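PDB 5K04: N-terminal acetyltransferase B complex subunit MDM20 from Candida albicans, which serves as the non-catalytic auxiliary subunit of the NatB N-terminal acetyltransferase complex, probably acting as a helical scaffold for the catalytic subunit. Local coordinates for residues L415-S420 with I565-N570; D426-I431 with L449-P454. All blocks are in the same frame, centred on the assembly; numbering follows the deposited sequence.

Both contacts are largely buried, lie on the same side of the chain's centre and have centres about 11 Å apart. Interaction 2 is nested along the chain inside the long loop closed by interaction 1. Interaction 1 sets the C-terminal part of helix 409-419 against a linker more than 140 residues further on; interaction 2 joins the start of the next helix, 429-434, to the loop before helix 456-485. They touch where Met-416 SD packs on Ile-428 CG2 at 3.5 Å and where Pro-568 O meets Thr-450 CG2. Neither has a hydrogen bond between its segments: interaction 1 mixes aliphatic groups with the chain of a buried lysine and a serine hydroxyl, interaction 2 is centred on an aromatic ring.

Interaction 1 (L415-S420 with I565-N570); sequences LMKLYS and IDVPVN
The C-terminal end of helix 409-419, within the TPR-like helical array, packs against the extended linker that leads into helix 571-584, with Lys-417, Leu-418 and Ser-420 meeting Ile-565, Val-567 and Pro-568. The closest approach is apolar: Leu-418 CD2 meets Ile-565 CD1 at 3.4 Å, the two side chains running roughly perpendicular. A chi1 of 62° turns Ile-565 CG1 towards the helix, and chi2 of 150° carries CD1 on to Leu-418, where it also lies 3.7 Å from Lys-417 O. The aliphatic part of Lys-417 passes across Val-567, CG to CG2 at 3.9 Å, then bends at chi3 (55°) and brings CE to 3.6 Å from Ile-565 O. Its NZ goes on to a salt bridge with Glu-555. Ser-420 faces the linker, where its OG has Pro-568 CD at 3.5 Å and Val-567 CA beside it. Gln-421 NE2 reaches both Lys-417 O and Asp-566 O, a polar bridge just past the helix. No direct hydrogen bond joins the segments: they meet by van der Waals contact, with Gln-421 NE2 bonded to a carbonyl of each and the lysine charge met by Glu-555.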
loop_
_atom_site.group_PDB
_atom_site.type_symbol
_atom_site.label_atom_id
_atom_site.label_comp_id
_atom_site.label_asym_id
_atom_site.label_seq_id
_atom_site.Cartn_x
_atom_site.Cartn_y
_atom_site.Cartn_z
ATOM N N LEU A 415 -3.170 -19.393 -6.474
ATOM C CA LEU A 415 -4.478 -20.035 -6.545
ATOM C C LEU A 415 -5.576 -19.012 -6.832
ATOM O O LEU A 415 -6.476 -19.260 -7.648
ATOM C CB LEU A 415 -4.759 -20.784 -5.238
ATOM C CG LEU A 415 -6.070 -21.565 -5.200
ATOM C CD1 LEU A 415 -6.130 -22.527 -6.404
ATOM C CD2 LEU A 415 -6.214 -22.318 -3.884
ATOM N N MET A 416 -5.505 -17.842 -6.185
ATOM C CA MET A 416 -6.473 -16.785 -6.475
ATOM C C MET A 416 -6.325 -16.273 -7.906
ATOM O O MET A 416 -7.331 -16.048 -8.593
ATOM C CB MET A 416 -6.339 -15.651 -5.455
ATOM C CG MET A 416 -7.031 -15.959 -4.128
ATOM S SD MET A 416 -7.282 -14.607 -3.002
ATOM C CE MET A 416 -5.612 -14.286 -2.671
ATOM N N LYS A 417 -5.082 -16.128 -8.391
ATOM C CA LYS A 417 -4.868 -15.679 -9.772
ATOM C C LYS A 417 -5.490 -16.649 -10.770
ATOM O O LYS A 417 -6.141 -16.227 -11.730
ATOM C CB LYS A 417 -3.369 -15.506 -10.057
ATOM C CG LYS A 417 -2.714 -14.428 -9.212
ATOM C CD LYS A 417 -1.214 -14.242 -9.502
ATOM C CE LYS A 417 -0.927 -13.964 -10.968
ATOM N NZ LYS A 417 0.515 -13.602 -11.172
ATOM N N LEU A 418 -5.289 -17.960 -10.561
ATOM C CA LEU A 418 -5.872 -18.959 -11.457
ATOM C C LEU A 418 -7.397 -18.890 -11.435
ATOM O O LEU A 418 -8.035 -18.845 -12.491
ATOM C CB LEU A 418 -5.410 -20.370 -11.081
ATOM C CG LEU A 418 -3.927 -20.775 -11.161
ATOM C CD1 LEU A 418 -3.763 -22.298 -11.259
ATOM C CD2 LEU A 418 -3.229 -20.125 -12.290
ATOM N N TYR A 419 -7.992 -18.873 -10.228
ATOM C CA TYR A 419 -9.440 -18.735 -10.101
ATOM C C TYR A 419 -9.939 -17.474 -10.777
ATOM O O TYR A 419 -11.090 -17.429 -11.239
ATOM C CB TYR A 419 -9.862 -18.700 -8.635
ATOM C CG TYR A 419 -9.977 -20.041 -7.928
ATOM C CD1 TYR A 419 -10.514 -21.159 -8.563
ATOM C CD2 TYR A 419 -9.583 -20.174 -6.607
ATOM C CE1 TYR A 419 -10.630 -22.386 -7.891
ATOM C CE2 TYR A 419 -9.672 -21.373 -5.945
ATOM C CZ TYR A 419 -10.195 -22.484 -6.581
ATOM O OH TYR A 419 -10.282 -23.665 -5.885
ATOM N N SER A 420 -9.098 -16.434 -10.820
ATOM C CA SER A 420 -9.484 -15.171 -11.436
ATOM C C SER A 420 -9.586 -15.285 -12.947
ATOM O O SER A 420 -10.084 -14.350 -13.580
ATOM C CB SER A 420 -8.483 -14.072 -11.076
ATOM O OG SER A 420 -7.376 -14.074 -11.970
ATOM N N ILE A 565 -0.338 -15.430 -16.712
ATOM C CA ILE A 565 -1.679 -14.926 -16.486
ATOM C C ILE A 565 -1.662 -13.812 -15.431
ATOM O O ILE A 565 -0.798 -13.753 -14.546
ATOM C CB ILE A 565 -2.622 -16.063 -16.056
ATOM C CG1 ILE A 565 -2.150 -16.655 -14.737
ATOM C CG2 ILE A 565 -2.697 -17.155 -17.114
ATOM C CD1 ILE A 565 -3.259 -17.188 -13.927
ATOM N N ASP A 566 -2.644 -12.931 -15.534
ATOM C CA ASP A 566 -2.786 -11.771 -14.677
ATOM C C ASP A 566 -4.190 -11.769 -14.082
ATOM O O ASP A 566 -5.135 -12.262 -14.702
ATOM C CB ASP A 566 -2.553 -10.475 -15.481
ATOM C CG ASP A 566 -1.106 -10.288 -15.893
ATOM O OD1 ASP A 566 -0.210 -10.682 -15.113
ATOM O OD2 ASP A 566 -0.873 -9.735 -16.989
ATOM N N VAL A 567 -4.324 -11.236 -12.871
ATOM C CA VAL A 567 -5.675 -10.861 -12.450
ATOM C C VAL A 567 -6.200 -9.787 -13.401
ATOM O O VAL A 567 -5.462 -8.843 -13.753
ATOM C CB VAL A 567 -5.682 -10.389 -10.986
ATOM C CG1 VAL A 567 -7.070 -9.865 -10.568
ATOM C CG2 VAL A 567 -5.264 -11.552 -10.060
ATOM N N PRO A 568 -7.406 -9.921 -13.904
ATOM C CA PRO A 568 -7.922 -9.014 -14.954
ATOM C C PRO A 568 -8.481 -7.702 -14.416
ATOM O O PRO A 568 -9.693 -7.418 -14.459
ATOM C CB PRO A 568 -9.002 -9.874 -15.626
ATOM C CG PRO A 568 -9.467 -10.811 -14.564
ATOM C CD PRO A 568 -8.253 -11.117 -13.726
ATOM N N VAL A 569 -7.582 -6.857 -13.931
ATOM C CA VAL A 569 -7.964 -5.530 -13.471
ATOM C C VAL A 569 -8.299 -4.675 -14.682
ATOM O O VAL A 569 -7.801 -4.909 -15.788
ATOM C CB VAL A 569 -6.843 -4.886 -12.631
ATOM C CG1 VAL A 569 -6.581 -5.711 -11.343
ATOM C CG2 VAL A 569 -5.572 -4.707 -13.467
ATOM N N ASN A 570 -9.158 -3.670 -14.468
ATOM C CA ASN A 570 -9.538 -2.699 -15.505
ATOM C C ASN A 570 -9.658 -1.330 -14.834
ATOM O O ASN A 570 -10.715 -0.977 -14.298
ATOM C CB ASN A 570 -10.835 -3.096 -16.206
ATOM C CG ASN A 570 -11.085 -2.267 -17.471
ATOM O OD1 ASN A 570 -10.451 -1.233 -17.683
ATOM N ND2 ASN A 570 -12.009 -2.724 -18.310
#

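Interaction 2 (D426-I431 with L449-P454); sequences DLIFPI and LTTTNP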
loop_
_atom_site.group_PDB
_atom_site.type_symbol
_atom_site.label_atom_id
_atom_site.label_comp_id
_atom_site.label_asym_id
_atom_site.label_seq_id
_atom_site.Cartn_x
_atom_site.Cartn_y
_atom_site.Cartn_z
ATOM N N ASP A 426 -16.890 -17.470 -6.830
ATOM C CA ASP A 426 -17.311 -17.916 -5.508
ATOM C C ASP A 426 -16.134 -18.145 -4.554
ATOM O O ASP A 426 -16.305 -18.064 -3.337
ATOM C CB ASP A 426 -18.075 -19.237 -5.734
ATOM C CG ASP A 426 -19.243 -19.393 -4.875
ATOM O OD1 ASP A 426 -19.100 -19.248 -3.647
ATOM O OD2 ASP A 426 -20.322 -19.688 -5.426
ATOM N N LEU A 427 -14.948 -18.464 -5.089
ATOM C CA LEU A 427 -13.940 -19.253 -4.384
ATOM C C LEU A 427 -12.696 -18.465 -3.995
ATOM O O LEU A 427 -11.759 -19.043 -3.426
ATOM C CB LEU A 427 -13.519 -20.452 -5.247
ATOM C CG LEU A 427 -14.638 -21.349 -5.782
ATOM C CD1 LEU A 427 -14.059 -22.460 -6.662
ATOM C CD2 LEU A 427 -15.495 -21.923 -4.633
ATOM N N ILE A 428 -12.653 -17.174 -4.287
ATOM C CA ILE A 428 -11.462 -16.378 -4.011
ATOM C C ILE A 428 -11.470 -15.822 -2.585
ATOM O O ILE A 428 -10.469 -15.913 -1.867
ATOM C CB ILE A 428 -11.363 -15.266 -5.075
ATOM C CG1 ILE A 428 -11.176 -15.894 -6.473
ATOM C CG2 ILE A 428 -10.286 -14.275 -4.719
ATOM C CD1 ILE A 428 -11.070 -14.875 -7.601
ATOM N N PHE A 429 -12.602 -15.259 -2.153
ATOM C CA PHE A 429 -12.705 -14.667 -0.818
ATOM C C PHE A 429 -12.279 -15.594 0.314
ATOM O O PHE A 429 -11.643 -15.105 1.265
ATOM C CB PHE A 429 -14.148 -14.187 -0.574
ATOM C CG PHE A 429 -14.303 -12.701 -0.657
ATOM C CD1 PHE A 429 -13.678 -11.873 0.267
ATOM C CD2 PHE A 429 -15.068 -12.122 -1.663
ATOM C CE1 PHE A 429 -13.808 -10.485 0.182
ATOM C CE2 PHE A 429 -15.218 -10.739 -1.752
ATOM C CZ PHE A 429 -14.589 -9.921 -0.829
ATOM N N PRO A 430 -12.601 -16.890 0.306
ATOM C CA PRO A 430 -12.130 -17.741 1.414
ATOM C C PRO A 430 -10.611 -17.789 1.529
ATOM O O PRO A 430 -10.068 -17.832 2.641
ATOM C CB PRO A 430 -12.735 -19.113 1.073
ATOM C CG PRO A 430 -13.989 -18.777 0.280
ATOM C CD PRO A 430 -13.545 -17.610 -0.579
ATOM N N ILE A 431 -9.909 -17.738 0.396
ATOM C CA ILE A 431 -8.448 -17.768 0.403
ATOM C C ILE A 431 -7.890 -16.455 0.930
ATOM O O ILE A 431 -7.029 -16.440 1.819
ATOM C CB ILE A 431 -7.929 -18.070 -1.011
ATOM C CG1 ILE A 431 -8.501 -19.410 -1.495
ATOM C CG2 ILE A 431 -6.415 -18.077 -1.035
ATOM C CD1 ILE A 431 -8.367 -19.617 -2.979
ATOM N N LEU A 449 -9.472 -9.600 -5.453
ATOM C CA LEU A 449 -10.910 -9.805 -5.347
ATOM C C LEU A 449 -11.676 -9.233 -6.539
ATOM O O LEU A 449 -12.913 -9.227 -6.526
ATOM C CB LEU A 449 -11.420 -9.184 -4.050
ATOM C CG LEU A 449 -10.746 -9.666 -2.756
ATOM C CD1 LEU A 449 -11.070 -8.719 -1.600
ATOM C CD2 LEU A 449 -11.188 -11.105 -2.415
ATOM N N THR A 450 -10.959 -8.779 -7.569
ATOM C CA THR A 450 -11.566 -8.107 -8.720
ATOM C C THR A 450 -12.773 -8.870 -9.274
ATOM O O THR A 450 -13.825 -8.276 -9.535
ATOM C CB THR A 450 -10.493 -7.920 -9.799
ATOM O OG1 THR A 450 -9.456 -7.049 -9.309
ATOM C CG2 THR A 450 -11.088 -7.361 -11.097
ATOM N N THR A 451 -12.644 -10.189 -9.452
ATOM C CA THR A 451 -13.657 -11.008 -10.119
ATOM C C THR A 451 -14.679 -11.612 -9.165
ATOM O O THR A 451 -15.568 -12.343 -9.615
ATOM C CB THR A 451 -12.990 -12.150 -10.902
ATOM O OG1 THR A 451 -12.309 -13.022 -9.987
ATOM C CG2 THR A 451 -11.984 -11.602 -11.916
ATOM N N THR A 452 -14.576 -11.337 -7.867
ATOM C CA THR A 452 -15.527 -11.881 -6.910
ATOM C C THR A 452 -16.954 -11.465 -7.265
ATOM O O THR A 452 -17.197 -10.378 -7.799
ATOM C CB THR A 452 -15.161 -11.433 -5.489
ATOM O OG1 THR A 452 -14.986 -10.011 -5.458
ATOM C CG2 THR A 452 -13.860 -12.108 -5.061
ATOM N N ASN A 453 -17.907 -12.367 -6.951
ATOM C CA ASN A 453 -19.323 -12.335 -7.297
ATOM C C ASN A 453 -20.089 -11.327 -6.436
ATOM O O ASN A 453 -19.746 -11.106 -5.265
ATOM C CB ASN A 453 -19.933 -13.728 -7.123
ATOM C CG ASN A 453 -19.665 -14.318 -5.739
ATOM O OD1 ASN A 453 -18.520 -14.378 -5.276
ATOM N ND2 ASN A 453 -20.739 -14.739 -5.057
ATOM N N PRO A 454 -21.159 -10.723 -6.997
ATOM C CA PRO A 454 -21.930 -9.687 -6.277
ATOM C C PRO A 454 -22.912 -10.276 -5.274
ATOM O O PRO A 454 -24.131 -10.166 -5.404
ATOM C CB PRO A 454 -22.627 -8.947 -7.421
ATOM C CG PRO A 454 -22.848 -9.993 -8.447
ATOM C CD PRO A 454 -21.675 -10.940 -8.363
#
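Leu-449 and Phe-429 stand nearly perpendicular, and the leucine lays CD2 on one face of the phenyl ring. That methyl lies 3.7 Å from the ring centroid and only 9° off the ring normal, a well-centred CH-pi contact; CD1 of the same leucine meets CE1 of Phe-429, also at 3.7 Å. The contact packs the loop between helices 440-445 and 456-485 on the residues leading into helix 429-434, in a helical array of a TPR-clan family. Thr-452 comes to the ring obliquely, its CG2 3.6 Å from Phe-429 CD2. Its backbone N bonds to Leu-449 O in the type I turn from Leu-449 to Thr-452; its hydroxyl also nears that oxygen, at a very short and doubtful distance. Ile-428 points into the turn: its CG2 is 4.0 Å from Leu-449 CD2, the two side chains lying antiparallel alongside, while its extended CG1 branch carries CD1 to 3.3 Å from Thr-451 OG1. Further along, Asn-453 OD1 approaches Asp-426 CA at 3.7 Å. Helix 456-485 adds Ala-461 beside Phe-429 and Trp-462 beside both Leu-449 and Thr-452. The turn's backbone bond holds Leu-449 and Thr-452 so that their methyls meet the ring; mainly apolar and CH-pi contacts, with no hydrogen bond, join the loop to residues at and just before helix 429-434.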